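Local structure of rhamnosidase B (Bacillus sp., 2OKX) at residues Leu42-Asn55 with Arg83-Phe97. The protein is an alpha-L-rhamnosidase of glycoside hydrolase family 78, which hydrolyses terminal alpha-L-rhamnose from its glycosides, probably with inversion at the anomeric carbon. Residues are numbered along the deposited sequence; the frame is centred on the assembly and turned at random.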
loop_
_atom_site.group_PDB
_atom_site.type_symbol
_atom_site.label_atom_id
_atom_site.label_comp_id
_atom_site.label_asym_id
_atom_site.label_seq_id
_atom_site.Cartn_x
_atom_site.Cartn_y
_atom_site.Cartn_z
ATOM N N LEU A 42 0.773 28.919 -7.490
ATOM C CA LEU A 42 -0.063 28.130 -8.382
ATOM C C LEU A 42 -0.800 27.126 -7.503
ATOM O O LEU A 42 -0.197 26.201 -6.952
ATOM C CB LEU A 42 0.793 27.406 -9.426
ATOM C CG LEU A 42 0.056 26.756 -10.601
ATOM C CD1 LEU A 42 1.045 26.412 -11.705
ATOM C CD2 LEU A 42 -0.681 25.508 -10.131
ATOM N N HIS A 43 -2.105 27.334 -7.361
ATOM C CA HIS A 43 -2.959 26.477 -6.548
ATOM C C HIS A 43 -3.629 25.472 -7.471
ATOM O O HIS A 43 -4.210 25.848 -8.487
ATOM C CB HIS A 43 -4.005 27.333 -5.841
ATOM C CG HIS A 43 -3.422 28.501 -5.108
ATOM N ND1 HIS A 43 -2.773 28.375 -3.898
ATOM C CD2 HIS A 43 -3.384 29.819 -5.421
ATOM C CE1 HIS A 43 -2.363 29.564 -3.495
ATOM N NE2 HIS A 43 -2.721 30.458 -4.401
ATOM N N ILE A 44 -3.565 24.195 -7.110
ATOM C CA ILE A 44 -4.120 23.162 -7.970
ATOM C C ILE A 44 -4.549 21.871 -7.279
ATOM O O ILE A 44 -4.029 21.499 -6.225
ATOM C CB ILE A 44 -3.083 22.791 -9.063
ATOM C CG1 ILE A 44 -3.590 21.638 -9.932
ATOM C CG2 ILE A 44 -1.760 22.400 -8.401
ATOM C CD1 ILE A 44 -2.624 21.247 -11.044
ATOM N N THR A 45 -5.523 21.206 -7.890
ATOM C CA THR A 45 -6.007 19.914 -7.428
ATOM C C THR A 45 -6.647 19.268 -8.645
ATOM O O THR A 45 -6.933 19.943 -9.633
ATOM C CB THR A 45 -7.026 20.021 -6.270
ATOM O OG1 THR A 45 -7.237 18.714 -5.717
ATOM C CG2 THR A 45 -8.361 20.567 -6.757
ATOM N N ALA A 46 -6.839 17.958 -8.598
ATOM C CA ALA A 46 -7.432 17.260 -9.722
ATOM C C ALA A 46 -8.058 15.950 -9.278
ATOM O O ALA A 46 -7.884 15.516 -8.142
ATOM C CB ALA A 46 -6.382 16.997 -10.786
ATOM N N ASP A 47 -8.799 15.338 -10.190
ATOM C CA ASP A 47 -9.464 14.067 -9.943
ATOM C C ASP A 47 -9.103 13.207 -11.151
ATOM O O ASP A 47 -9.515 13.531 -12.264
ATOM C CB ASP A 47 -10.984 14.278 -9.881
ATOM C CG ASP A 47 -11.731 13.018 -9.494
ATOM O OD1 ASP A 47 -11.366 11.943 -10.005
ATOM O OD2 ASP A 47 -12.683 13.103 -8.690
ATOM N N SER A 48 -8.384 12.100 -10.955
ATOM C CA SER A 48 -7.936 11.607 -9.651
ATOM C C SER A 48 -6.577 12.121 -9.164
ATOM O O SER A 48 -6.411 12.425 -7.979
ATOM C CB SER A 48 -7.888 10.078 -9.684
ATOM O OG SER A 48 -9.047 9.541 -10.291
ATOM N N ARG A 49 -5.605 12.182 -10.070
ATOM C CA ARG A 49 -4.254 12.644 -9.738
ATOM C C ARG A 49 -3.681 13.482 -10.887
ATOM O O ARG A 49 -4.166 13.403 -12.015
ATOM C CB ARG A 49 -3.339 11.440 -9.486
ATOM C CG ARG A 49 -3.786 10.509 -8.361
ATOM C CD ARG A 49 -3.635 11.159 -6.998
ATOM N NE ARG A 49 -3.882 10.220 -5.907
ATOM C CZ ARG A 49 -5.004 10.157 -5.195
ATOM N NH1 ARG A 49 -6.010 10.989 -5.447
ATOM N NH2 ARG A 49 -5.118 9.262 -4.223
ATOM N N TYR A 50 -2.641 14.269 -10.609
ATOM C CA TYR A 50 -2.041 15.101 -11.646
ATOM C C TYR A 50 -0.516 15.156 -11.605
ATOM O O TYR A 50 0.107 14.823 -10.600
ATOM C CB TYR A 50 -2.546 16.544 -11.532
ATOM C CG TYR A 50 -1.938 17.303 -10.364
ATOM C CD1 TYR A 50 -2.586 17.373 -9.133
ATOM C CD2 TYR A 50 -0.683 17.902 -10.478
ATOM C CE1 TYR A 50 -1.998 18.018 -8.040
ATOM C CE2 TYR A 50 -0.085 18.544 -9.391
ATOM C CZ TYR A 50 -0.747 18.597 -8.178
ATOM O OH TYR A 50 -0.144 19.211 -7.105
ATOM N N VAL A 51 0.058 15.594 -12.721
ATOM C CA VAL A 51 1.492 15.821 -12.866
ATOM C C VAL A 51 1.554 17.237 -13.454
ATOM O O VAL A 51 1.042 17.485 -14.549
ATOM C CB VAL A 51 2.161 14.842 -13.840
ATOM C CG1 VAL A 51 3.631 15.214 -13.993
ATOM C CG2 VAL A 51 2.038 13.409 -13.322
ATOM N N LEU A 52 2.167 18.160 -12.721
ATOM C CA LEU A 52 2.249 19.559 -13.139
ATOM C C LEU A 52 3.537 19.989 -13.832
ATOM O O LEU A 52 4.640 19.668 -13.379
ATOM C CB LEU A 52 2.023 20.463 -11.924
ATOM C CG LEU A 52 2.250 21.970 -12.105
ATOM C CD1 LEU A 52 1.174 22.548 -13.022
ATOM C CD2 LEU A 52 2.217 22.659 -10.742
ATOM N N PHE A 53 3.377 20.735 -14.926
ATOM C CA PHE A 53 4.498 21.259 -15.698
ATOM C C PHE A 53 4.345 22.771 -15.852
ATOM O O PHE A 53 3.257 23.266 -16.154
ATOM C CB PHE A 53 4.549 20.646 -17.100
ATOM C CG PHE A 53 4.774 19.163 -17.118
ATOM C CD1 PHE A 53 3.708 18.283 -16.960
ATOM C CD2 PHE A 53 6.048 18.643 -17.324
ATOM C CE1 PHE A 53 3.907 16.906 -17.012
ATOM C CE2 PHE A 53 6.257 17.267 -17.377
ATOM C CZ PHE A 53 5.185 16.398 -17.221
ATOM N N VAL A 54 5.430 23.505 -15.630
ATOM C CA VAL A 54 5.406 24.954 -15.784
ATOM C C VAL A 54 6.517 25.300 -16.759
ATOM O O VAL A 54 7.700 25.146 -16.454
ATOM C CB VAL A 54 5.642 25.684 -14.449
ATOM C CG1 VAL A 54 5.626 27.188 -14.674
ATOM C CG2 VAL A 54 4.563 25.298 -13.444
ATOM N N ASN A 55 6.120 25.752 -17.943
ATOM C CA ASN A 55 7.059 26.099 -18.995
ATOM C C ASN A 55 7.893 24.891 -19.388
ATOM O O ASN A 55 9.078 25.009 -19.693
ATOM C CB ASN A 55 7.957 27.262 -18.561
ATOM C CG ASN A 55 7.228 28.589 -18.589
ATOM O OD1 ASN A 55 6.565 28.917 -19.572
ATOM N ND2 ASN A 55 7.349 29.360 -17.516
ATOM N N ARG A 83 8.568 33.001 -16.340
ATOM C CA ARG A 83 9.301 33.828 -17.296
ATOM C C ARG A 83 8.637 35.205 -17.346
ATOM O O ARG A 83 7.659 35.404 -18.065
ATOM C CB ARG A 83 9.258 33.191 -18.685
ATOM C CG ARG A 83 9.829 31.784 -18.754
ATOM C CD ARG A 83 9.684 31.214 -20.155
ATOM N NE ARG A 83 10.305 29.898 -20.279
ATOM C CZ ARG A 83 10.362 29.200 -21.409
ATOM N NH1 ARG A 83 9.833 29.689 -22.524
ATOM N NH2 ARG A 83 10.956 28.015 -21.426
ATOM N N PRO A 84 9.173 36.176 -16.591
ATOM C CA PRO A 84 8.617 37.533 -16.552
ATOM C C PRO A 84 8.566 38.287 -17.877
ATOM O O PRO A 84 9.468 38.181 -18.711
ATOM C CB PRO A 84 9.500 38.235 -15.522
ATOM C CG PRO A 84 10.824 37.557 -15.709
ATOM C CD PRO A 84 10.424 36.102 -15.814
ATOM N N GLY A 85 7.485 39.041 -18.059
ATOM C CA GLY A 85 7.312 39.841 -19.258
ATOM C C GLY A 85 7.009 39.105 -20.547
ATOM O O GLY A 85 6.858 39.741 -21.590
ATOM N N VAL A 86 6.917 37.781 -20.499
ATOM C CA VAL A 86 6.631 37.019 -21.710
ATOM C C VAL A 86 5.557 35.952 -21.512
ATOM O O VAL A 86 5.043 35.762 -20.407
ATOM C CB VAL A 86 7.905 36.337 -22.256
ATOM C CG1 VAL A 86 8.933 37.392 -22.642
ATOM C CG2 VAL A 86 8.475 35.396 -21.213
ATOM N N ARG A 87 5.219 35.266 -22.599
ATOM C CA ARG A 87 4.212 34.213 -22.571
ATOM C C ARG A 87 4.713 32.992 -21.810
ATOM O O ARG A 87 5.823 32.513 -22.043
ATOM C CB ARG A 87 3.830 33.817 -24.001
ATOM C CG ARG A 87 3.007 32.540 -24.108
ATOM C CD ARG A 87 2.528 32.327 -25.536
ATOM N NE ARG A 87 2.052 30.966 -25.768
ATOM C CZ ARG A 87 2.839 29.895 -25.812
ATOM N NH1 ARG A 87 2.319 28.693 -26.026
ATOM N NH2 ARG A 87 4.150 30.026 -25.647
ATOM N N ASN A 88 3.881 32.505 -20.897
ATOM C CA ASN A 88 4.193 31.343 -20.074
ATOM C C ASN A 88 3.184 30.243 -20.367
ATOM O O ASN A 88 2.039 30.524 -20.720
ATOM C CB ASN A 88 4.127 31.719 -18.594
ATOM C CG ASN A 88 5.324 32.533 -18.144
ATOM O OD1 ASN A 88 6.325 31.983 -17.688
ATOM N ND2 ASN A 88 5.232 33.850 -18.284
ATOM N N THR A 89 3.608 28.992 -20.216
ATOM C CA THR A 89 2.728 27.863 -20.477
ATOM C C THR A 89 2.594 26.908 -19.295
ATOM O O THR A 89 3.590 26.482 -18.705
ATOM C CB THR A 89 3.221 27.053 -21.685
ATOM O OG1 THR A 89 3.285 27.907 -22.835
ATOM C CG2 THR A 89 2.277 25.888 -21.968
ATOM N N ILE A 90 1.350 26.582 -18.955
ATOM C CA ILE A 90 1.059 25.649 -17.876
ATOM C C ILE A 90 0.519 24.395 -18.543
ATOM O O ILE A 90 -0.410 24.468 -19.351
ATOM C CB ILE A 90 -0.017 26.187 -16.912
ATOM C CG1 ILE A 90 0.408 27.543 -16.346
ATOM C CG2 ILE A 90 -0.241 25.191 -15.785
ATOM C CD1 ILE A 90 1.708 27.507 -15.558
ATOM N N ALA A 91 1.109 23.250 -18.220
ATOM C CA ALA A 91 0.681 21.980 -18.794
ATOM C C ALA A 91 0.426 20.992 -17.670
ATOM O O ALA A 91 1.191 20.921 -16.706
ATOM C CB ALA A 91 1.747 21.442 -19.731
ATOM N N VAL A 92 -0.650 20.227 -17.790
ATOM C CA VAL A 92 -0.986 19.263 -16.756
ATOM C C VAL A 92 -1.445 17.935 -17.324
ATOM O O VAL A 92 -2.163 17.886 -18.326
ATOM C CB VAL A 92 -2.118 19.784 -15.842
ATOM C CG1 VAL A 92 -2.355 18.799 -14.702
ATOM C CG2 VAL A 92 -1.781 21.170 -15.309
ATOM N N LEU A 93 -1.011 16.858 -16.681
ATOM C CA LEU A 93 -1.421 15.518 -17.066
ATOM C C LEU A 93 -2.315 15.076 -15.921
ATOM O O LEU A 93 -1.885 15.061 -14.770
ATOM C CB LEU A 93 -0.226 14.567 -17.163
ATOM C CG LEU A 93 -0.629 13.100 -17.366
ATOM C CD1 LEU A 93 -1.230 12.930 -18.754
ATOM C CD2 LEU A 93 0.581 12.189 -17.203
ATOM N N VAL A 94 -3.564 14.745 -16.221
ATOM C CA VAL A 94 -4.472 14.303 -15.177
ATOM C C VAL A 94 -4.845 12.848 -15.411
ATOM O O VAL A 94 -5.265 12.470 -16.506
ATOM C CB VAL A 94 -5.764 15.162 -15.137
ATOM C CG1 VAL A 94 -6.729 14.606 -14.094
ATOM C CG2 VAL A 94 -5.421 16.610 -14.809
ATOM N N LEU A 95 -4.656 12.027 -14.383
ATOM C CA LEU A 95 -5.002 10.615 -14.465
ATOM C C LEU A 95 -6.355 10.466 -13.784
ATOM O O LEU A 95 -6.492 10.813 -12.614
ATOM C CB LEU A 95 -3.983 9.744 -13.716
ATOM C CG LEU A 95 -2.514 9.668 -14.141
ATOM C CD1 LEU A 95 -1.798 10.972 -13.794
ATOM C CD2 LEU A 95 -1.853 8.498 -13.421
ATOM N N HIS A 96 -7.363 9.996 -14.511
ATOM C CA HIS A 96 -8.664 9.790 -13.885
ATOM C C HIS A 96 -8.936 8.295 -13.863
ATOM O O HIS A 96 -9.014 7.661 -14.908
ATOM C CB HIS A 96 -9.791 10.492 -14.640
ATOM C CG HIS A 96 -11.116 10.355 -13.963
ATOM N ND1 HIS A 96 -11.417 11.014 -12.789
ATOM C CD2 HIS A 96 -12.168 9.543 -14.220
ATOM C CE1 HIS A 96 -12.594 10.606 -12.350
ATOM N NE2 HIS A 96 -13.070 9.712 -13.199
ATOM N N PHE A 97 -9.084 7.737 -12.668
ATOM C CA PHE A 97 -9.309 6.306 -12.526
ATOM C C PHE A 97 -10.681 5.839 -13.001
ATOM O O PHE A 97 -10.792 4.811 -13.666
ATOM C CB PHE A 97 -9.105 5.880 -11.065
ATOM C CG PHE A 97 -7.742 6.215 -10.514
ATOM C CD1 PHE A 97 -6.603 6.098 -11.307
ATOM C CD2 PHE A 97 -7.595 6.615 -9.189
ATOM C CE1 PHE A 97 -5.331 6.373 -10.787
ATOM C CE2 PHE A 97 -6.332 6.892 -8.658
ATOM C CZ PHE A 97 -5.199 6.769 -9.460
#
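Strands 49-54 and 87-96 pair antiparallel, their axes at 166°, with Arg49, Val51 and Phe53 in hydrogen-bonded positions opposite Leu95, Leu93 and Ala91. Strand 42-47 belongs to a second sheet and crosses on the Tyr50, Leu52 and Val54 side, which identifies a beta sandwich in the N-terminal domain. Its interior is apolar, as the contacts between the sheets attest: Leu42 and Ile90 meet tip to tip, CD1 to CD1 at 4.1 Å, and Ala46 CB meets Val94 CG1. Within the paired strands, Val54 CG1 runs alongside Ile90 CD1. Ile44 CD1 sits over the centre of the Tyr50 ring, whose hydroxyl bonds to Asp74 and Tyr76. On the other face, CB of Val51 packs on CB of Leu93.

At one end the pairing is offset by a classic beta bulge, just after the cis peptide that joins Asp47 to Ser48: Leu95 O accepts from both Ser48 N (2.8 Å) and Arg49 N (3.0 Å). With its OG anti to the carbonyl carbon (chi1 -45°), Ser48 receives Phe97 N in a nearly straight bond, and its CB lies over one face of the Phe97 ring, 3.9 Å from the centroid. His96 ND1 bonds to Asp47 O from above the carbonyl plane, while NE2 is held by Ser18.

At the opposite end, Asn55 N donates to Thr89 O, and the side-chain OD1 accepts from Thr89 N in place of a backbone carbonyl. Its ND2, also bonded to Gln81 O, reaches a lone pair of Asn88 OD1, which takes Arg83 N as well; Asn88 ND2 donates back to Arg83 O. A leucine in place of Asn88 would probably leave Asn55 ND2 and Arg83 N without this shared acceptor and free the Arg83-Val86 turn to shift. The Arg83 guanidinium stacks on the Asn55 amide, planes 11° apart, with NE 3.7 Å from Asn55 CG.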